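Local coordinates for SusD superfamily protein (Bacteroides vulgatus ATCC 8482, PDB 3JQ0) that probably binds glycans or other nutrients at the bacterial outer membrane, at residues T345-E348 with R353-L356; A290-L295 with G336-K341. One frame throughout, in Å; residues are numbered along the deposited sequence.

Contact 1 (T345-E348 with R353-L356); sequences TMLE and RSFL
Thr-345 and Ser-354 face each other as a hydrogen-bonded antiparallel pair, the single beta bridge across the neck of a loop that runs between strands 332-339 and 359-363 of this SusD-family protein. The example shows how two backbone bonds can close a loop without building a sheet. Ser-354 N reaches Thr-345 O at 2.8 Å, and the return bond from Thr-345 N to Ser-354 O is 2.9 Å long. Ser-354 O also takes a weak bond from Leu-356 N, the mark of an inverse gamma turn centred on Phe-355, so the chain bends just beyond the bridge.

Arg-353 packs beside the bridge. Its CG lies anti to the backbone N (chi1 -162°), and two further bends lay the chain against 345-348, with CD 3.5 Å from Thr-345 O. The same CG sits over one face of the Phe-355 ring, offset toward the rim. Met-346, a selenomethionine, crosses this arginine at about a right angle; its SE lies 3.8 Å from Arg-353 N. Beyond the two segments, the guanidinium is held by Gln-291 OE1 at NE and by Gln-343 O at NH1. A leucine in place of Arg-353 would probably leave Gln-291 OE1 and Gln-343 O without this donor.

On the flank carrying Thr-345 CG2, contacts are purely van der Waals. That methyl, set between the backbone N and the carbonyl carbon, comes within 4.1 Å of Leu-356 CD1, and both side chains also touch Phe-235. Leu-347 leans in by its end, bringing CD1 to 3.6 Å from Ser-354 OG.

Contact 2 (A290-L295 with G336-K341); sequences AQLNGL and GPITYK
Leu-292 meets Ile-338 and Tyr-340 where a loop lies over the end of a beta hairpin, and the case illustrates how one branched side chain can bridge backbones that stay well apart: the nearest CA atoms, those of Leu-292 and Tyr-340, are 10.0 Å from each other. Ile-338 belongs to strand 332-339, paired antiparallel with strand 320-326, and Tyr-340 follows just as the strand ends. Leu-292 comes directly after a 3-10 turn that includes Ala-290 and Gln-291.

The aliphatic part of the contact is a single meeting of methyls. Leu-292 CD1 touches Ile-338 CD1 at 3.8 Å, the two side chains crossing at a slant. Ile-338 CG1 stands between its own backbone N and carbonyl carbon (chi1 62°), and with chi2 extended the terminal methyl is carried out from the strand to the leucine. Met-272 of helix 269-275 also packs on Ile-338.

The aromatic part is a methyl at a ring edge. Leu-292 CD1 approaches Tyr-340 near the plane of the ring, 4.4 Å from CE1, rather than lying over a face. Within the hairpin segment, Ile-338 CD1 stands 4.1 Å from Tyr-340 CD1, so the two methyls and the ring converge on one spot. Lys-321 of the partner strand packs against both Ile-338 and Tyr-340.

Polar chemistry stays at the margin. Tyr-340 OH bonds to Asp-289 OD1, immediately before the loop segment, at the far end of the ring whose edge receives the leucine.

With just 79 Å² buried and only apolar contacts between the two segments, van der Waals contact and the hydrophobic effect are the likely source of stability. Such contacts have little directional preference, whereas the hydroxyl bond to Asp-289 probably helps set where the ring lies.

The two contacts lie on the same side of the chain's centre, about 13 Å apart between centres, and illustrate two different ways of holding a loop. Contact 1, partly buried, relies on main-chain bonds closing one loop on itself; contact 2 is buried, smaller and wholly apolar, joining a loop to a hairpin distant in sequence. Segment 290-295 links them. Its Gln-291 O is a probable hydrogen-bond acceptor for Arg-353 N at 2.8 Å. Leu-292 belongs to contact 2 through CD1, while its CD2 packs on residues of 353-356, 3.8 Å from Arg-353 NH1 and near Phe-355. The more polar chemistry thus accompanies the less buried contact.

Contact 1 (T345-E348 with R353-L356)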
ATOM      1  N   THR A 345      -5.566  17.052   9.127  1.00  8.23           N
ATOM      2  CA  THR A 345      -5.604  17.979  10.238  1.00  8.33           C
ATOM      3  C   THR A 345      -6.237  19.265   9.789  1.00  9.01           C
ATOM      4  O   THR A 345      -6.266  19.590   8.613  1.00  8.64           O
ATOM      5  CB  THR A 345      -4.162  18.202  10.797  1.00  9.61           C
ATOM      6  OG1 THR A 345      -4.235  18.842  12.058  1.00 11.79           O
ATOM      7  CG2 THR A 345      -3.294  18.989   9.837  1.00 10.97           C
HETATM    8  N   MSE A 346      -6.698  20.032  10.768  1.00 10.98           N
HETATM    9  CA  MSE A 346      -7.255  21.320  10.502  1.00 14.11           C
HETATM   10  C   MSE A 346      -6.347  22.354  11.086  1.00 16.34           C
HETATM   11  O   MSE A 346      -6.214  22.435  12.311  1.00 19.11           O
HETATM   12  CB  MSE A 346      -8.559  21.501  11.240  1.00 15.72           C
HETATM   13  CG  MSE A 346      -9.613  21.248  10.493  1.00 18.01           C
HETATM   14 SE   MSE A 346      -9.966  22.183   8.789  1.00 15.34          SE
HETATM   15  CE  MSE A 346      -9.330  24.052   8.790  1.00 18.32           C
ATOM     16  N   LEU A 347      -5.685  23.110  10.229  1.00 15.73           N
ATOM     17  CA  LEU A 347      -4.818  24.156  10.670  1.00 17.48           C
ATOM     18  C   LEU A 347      -5.640  25.371  11.136  1.00 18.68           C
ATOM     19  O   LEU A 347      -6.616  25.768  10.517  1.00 19.45           O
ATOM     20  CB  LEU A 347      -3.849  24.498   9.539  1.00 17.04           C
ATOM     21  CG  LEU A 347      -3.022  23.335   9.001  1.00 17.46           C
ATOM     22  CD1 LEU A 347      -2.193  23.757   7.793  1.00 19.10           C
ATOM     23  CD2 LEU A 347      -2.149  22.724  10.078  1.00 19.26           C
ATOM     24  N   GLU A 348      -5.234  25.953  12.267  1.00 22.41           N
ATOM     25  CA  GLU A 348      -5.839  27.187  12.785  1.00 23.53           C
ATOM     26  C   GLU A 348      -5.853  28.270  11.691  1.00 22.58           C
ATOM     27  O   GLU A 348      -4.881  28.438  10.965  1.00 24.37           O
ATOM     28  CB  GLU A 348      -5.089  27.629  14.066  1.00 25.44           C
ATOM     29  CG  GLU A 348      -5.417  26.677  15.268  1.00 29.56           C
ATOM     30  CD  GLU A 348      -4.382  26.607  16.442  1.00 32.86           C
ATOM     31  OE1 GLU A 348      -3.769  27.636  16.861  1.00 36.91           O
ATOM     32  OE2 GLU A 348      -4.237  25.490  16.978  1.00 32.63           O
ATOM     33  N   ARG A 353      -9.723  20.963   5.173  1.00  8.66           N
ATOM     34  CA  ARG A 353      -8.826  19.993   5.775  1.00  8.32           C
ATOM     35  C   ARG A 353      -7.491  19.940   5.019  1.00  8.35           C
ATOM     36  O   ARG A 353      -7.474  20.053   3.807  1.00  8.95           O
ATOM     37  CB  ARG A 353      -9.493  18.622   5.749  1.00  8.55           C
ATOM     38  CG  ARG A 353      -8.905  17.604   6.702  1.00  8.09           C
ATOM     39  CD  ARG A 353      -9.236  17.874   8.168  1.00  8.02           C
ATOM     40  NE  ARG A 353     -10.655  17.865   8.465  1.00  7.72           N
ATOM     41  CZ  ARG A 353     -11.401  16.762   8.602  1.00  8.35           C
ATOM     42  NH1 ARG A 353     -10.891  15.550   8.406  1.00  8.39           N
ATOM     43  NH2 ARG A 353     -12.694  16.869   8.863  1.00  8.84           N
ATOM     44  N   SER A 354      -6.422  19.760   5.778  1.00  7.53           N
ATOM     45  CA  SER A 354      -5.093  19.594   5.219  1.00  8.33           C
ATOM     46  C   SER A 354      -4.673  18.133   5.318  1.00  7.37           C
ATOM     47  O   SER A 354      -4.583  17.576   6.422  1.00  7.69           O
ATOM     48  CB  SER A 354      -4.105  20.489   5.965  1.00  8.71           C
ATOM     49  OG  SER A 354      -4.434  21.876   5.771  1.00 10.08           O
ATOM     50  N   PHE A 355      -4.411  17.510   4.177  1.00  7.39           N
ATOM     51  CA  PHE A 355      -4.072  16.077   4.111  1.00  7.05           C
ATOM     52  C   PHE A 355      -2.589  15.866   4.297  1.00  6.83           C
ATOM     53  O   PHE A 355      -1.827  15.647   3.337  1.00  7.70           O
ATOM     54  CB  PHE A 355      -4.658  15.483   2.822  1.00  7.66           C
ATOM     55  CG  PHE A 355      -6.158  15.481   2.861  1.00  7.42           C
ATOM     56  CD1 PHE A 355      -6.838  14.525   3.591  1.00  7.91           C
ATOM     57  CD2 PHE A 355      -6.904  16.471   2.258  1.00  7.92           C
ATOM     58  CE1 PHE A 355      -8.210  14.501   3.689  1.00  8.72           C
ATOM     59  CE2 PHE A 355      -8.324  16.450   2.315  1.00  8.50           C
ATOM     60  CZ  PHE A 355      -8.950  15.468   3.056  1.00  8.54           C
ATOM     61  N   LEU A 356      -2.220  15.943   5.575  1.00  6.79           N
ATOM     62  CA  LEU A 356      -0.823  15.922   6.022  1.00  7.09           C
ATOM     63  C   LEU A 356      -0.486  14.689   6.832  1.00  6.66           C
ATOM     64  O   LEU A 356       0.528  14.667   7.520  1.00  7.67           O
ATOM     65  CB  LEU A 356      -0.535  17.196   6.807  1.00  7.96           C
ATOM     66  CG  LEU A 356      -0.717  18.495   6.030  1.00  8.80           C
ATOM     67  CD1 LEU A 356      -0.475  19.721   6.993  1.00 10.56           C
ATOM     68  CD2 LEU A 356       0.194  18.591   4.839  1.00 10.63           C
TER

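Contact 2 (A290-L295 with G336-K341)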
ATOM      1  N   ALA A 290     -17.793  19.007   6.799  1.00  8.92           N
ATOM      2  CA  ALA A 290     -17.865  20.178   5.935  1.00  9.54           C
ATOM      3  C   ALA A 290     -16.503  20.754   5.584  1.00  9.27           C
ATOM      4  O   ALA A 290     -16.414  21.579   4.701  1.00 10.55           O
ATOM      5  CB  ALA A 290     -18.722  21.280   6.573  1.00 11.38           C
ATOM      6  N   GLN A 291     -15.445  20.314   6.279  1.00  8.85           N
ATOM      7  CA  GLN A 291     -14.076  20.795   6.009  1.00  9.30           C
ATOM      8  C   GLN A 291     -13.439  20.088   4.825  1.00  8.54           C
ATOM      9  O   GLN A 291     -12.396  20.528   4.341  1.00  8.96           O
ATOM     10  CB  GLN A 291     -13.183  20.565   7.228  1.00  9.01           C
ATOM     11  CG  GLN A 291     -13.674  21.303   8.449  1.00  9.25           C
ATOM     12  CD  GLN A 291     -13.060  20.796   9.746  1.00  9.45           C
ATOM     13  OE1 GLN A 291     -12.418  19.759   9.796  1.00 10.44           O
ATOM     14  NE2 GLN A 291     -13.263  21.556  10.811  1.00 12.08           N
ATOM     15  N   LEU A 292     -13.999  18.968   4.374  1.00  8.77           N
ATOM     16  CA  LEU A 292     -13.337  18.174   3.321  1.00  8.87           C
ATOM     17  C   LEU A 292     -13.434  18.906   1.998  1.00  8.85           C
ATOM     18  O   LEU A 292     -14.509  19.325   1.628  1.00 10.56           O
ATOM     19  CB  LEU A 292     -13.981  16.791   3.204  1.00  8.62           C
ATOM     20  CG  LEU A 292     -13.946  15.923   4.446  1.00  8.81           C
ATOM     21  CD1 LEU A 292     -14.765  14.610   4.184  1.00 11.15           C
ATOM     22  CD2 LEU A 292     -12.533  15.594   4.954  1.00 10.94           C
ATOM     23  N   ASN A 293     -12.338  18.956   1.242  1.00  9.04           N
ATOM     24  CA  ASN A 293     -12.358  19.553  -0.086  1.00  9.36           C
ATOM     25  C   ASN A 293     -11.296  18.979  -0.967  1.00  9.65           C
ATOM     26  O   ASN A 293     -10.125  19.125  -0.706  1.00 16.18           O
ATOM     27  CB  ASN A 293     -12.147  21.055  -0.040  1.00 10.09           C
ATOM     28  CG  ASN A 293     -12.440  21.713  -1.363  1.00 10.57           C
ATOM     29  OD1 ASN A 293     -13.445  21.370  -2.028  1.00 10.01           O
ATOM     30  ND2 ASN A 293     -11.596  22.650  -1.749  1.00 15.29           N
ATOM     31  N   GLY A 294     -11.679  18.321  -2.008  1.00  7.92           N
ATOM     32  CA  GLY A 294     -10.786  17.711  -2.945  1.00  8.43           C
ATOM     33  C   GLY A 294     -11.497  17.428  -4.235  1.00  7.85           C
ATOM     34  O   GLY A 294     -12.547  17.995  -4.541  1.00  9.76           O
ATOM     35  N   LEU A 295     -10.925  16.534  -5.017  1.00  7.51           N
ATOM     36  CA  LEU A 295     -11.485  16.067  -6.265  1.00  8.12           C
ATOM     37  C   LEU A 295     -11.432  14.542  -6.276  1.00  7.80           C
ATOM     38  O   LEU A 295     -10.418  13.968  -5.886  1.00  8.09           O
ATOM     39  CB  LEU A 295     -10.674  16.656  -7.409  1.00 10.71           C
ATOM     40  CG  LEU A 295     -11.152  16.573  -8.832  1.00 16.00           C
ATOM     41  CD1 LEU A 295     -12.232  17.590  -9.059  1.00 20.60           C
ATOM     42  CD2 LEU A 295      -9.969  16.904  -9.819  1.00 21.25           C
ATOM     43  N   GLY A 336     -23.615   7.262  -1.971  1.00  6.94           N
ATOM     44  CA  GLY A 336     -22.379   6.565  -2.205  1.00  6.50           C
ATOM     45  C   GLY A 336     -21.411   6.776  -1.071  1.00  6.66           C
ATOM     46  O   GLY A 336     -21.675   7.529  -0.129  1.00  7.17           O
ATOM     47  N   PRO A 337     -20.223   6.172  -1.206  1.00  6.60           N
ATOM     48  CA  PRO A 337     -19.186   6.284  -0.165  1.00  6.55           C
ATOM     49  C   PRO A 337     -18.161   7.339  -0.521  1.00  6.44           C
ATOM     50  O   PRO A 337     -17.883   7.587  -1.720  1.00  6.81           O
ATOM     51  CB  PRO A 337     -18.567   4.880  -0.178  1.00  7.01           C
ATOM     52  CG  PRO A 337     -18.609   4.518  -1.622  1.00  7.27           C
ATOM     53  CD  PRO A 337     -19.860   5.122  -2.195  1.00  6.78           C
ATOM     54  N   ILE A 338     -17.556   7.922   0.510  1.00  6.64           N
ATOM     55  CA  ILE A 338     -16.385   8.784   0.377  1.00  6.49           C
ATOM     56  C   ILE A 338     -15.211   8.140   1.122  1.00  6.53           C
ATOM     57  O   ILE A 338     -15.359   7.450   2.136  1.00  6.55           O
ATOM     58  CB  ILE A 338     -16.613  10.242   0.838  1.00  7.25           C
ATOM     59  CG1 ILE A 338     -16.958  10.295   2.319  1.00  7.97           C
ATOM     60  CG2 ILE A 338     -17.680  10.909  -0.003  1.00  9.28           C
ATOM     61  CD1 ILE A 338     -16.905  11.720   2.944  1.00 10.21           C
ATOM     62  N   THR A 339     -14.036   8.357   0.543  1.00  7.23           N
ATOM     63  CA  THR A 339     -12.764   7.928   1.124  1.00  6.39           C
ATOM     64  C   THR A 339     -12.550   8.590   2.468  1.00  6.95           C
ATOM     65  O   THR A 339     -12.607   9.807   2.572  1.00  8.29           O
ATOM     66  CB  THR A 339     -11.634   8.341   0.183  1.00  7.15           C
ATOM     67  OG1 THR A 339     -11.905   7.891  -1.131  1.00 10.06           O
ATOM     68  CG2 THR A 339     -10.288   7.847   0.682  1.00  8.17           C
ATOM     69  N   TYR A 340     -12.273   7.801   3.514  1.00  6.27           N
ATOM     70  CA  TYR A 340     -12.342   8.362   4.876  1.00  6.06           C
ATOM     71  C   TYR A 340     -11.155   7.981   5.768  1.00  6.01           C
ATOM     72  O   TYR A 340     -11.046   8.540   6.835  1.00  6.56           O
ATOM     73  CB  TYR A 340     -13.673   7.938   5.535  1.00  6.72           C
ATOM     74  CG  TYR A 340     -14.302   8.973   6.449  1.00  6.61           C
ATOM     75  CD1 TYR A 340     -14.679  10.215   5.976  1.00  6.75           C
ATOM     76  CD2 TYR A 340     -14.613   8.633   7.757  1.00  7.30           C
ATOM     77  CE1 TYR A 340     -15.305  11.120   6.817  1.00  7.00           C
ATOM     78  CE2 TYR A 340     -15.261   9.530   8.581  1.00  8.06           C
ATOM     79  CZ  TYR A 340     -15.604  10.753   8.099  1.00  7.70           C
ATOM     80  OH  TYR A 340     -16.273  11.657   8.938  1.00  9.73           O
ATOM     81  N   LYS A 341     -10.250   7.109   5.324  1.00  5.82           N
ATOM     82  CA  LYS A 341      -9.218   6.618   6.237  1.00  6.39           C
ATOM     83  C   LYS A 341      -8.264   7.685   6.735  1.00  5.79           C
ATOM     84  O   LYS A 341      -7.849   7.678   7.866  1.00  6.64           O
ATOM     85  CB  LYS A 341      -8.417   5.511   5.543  1.00  6.46           C
ATOM     86  CG  LYS A 341      -7.228   5.002   6.370  1.00  6.80           C
ATOM     87  CD  LYS A 341      -6.581   3.763   5.735  1.00  6.46           C
ATOM     88  CE  LYS A 341      -7.324   2.475   6.095  1.00  6.94           C
ATOM     89  NZ  LYS A 341      -6.745   1.285   5.389  1.00  6.18           N
TER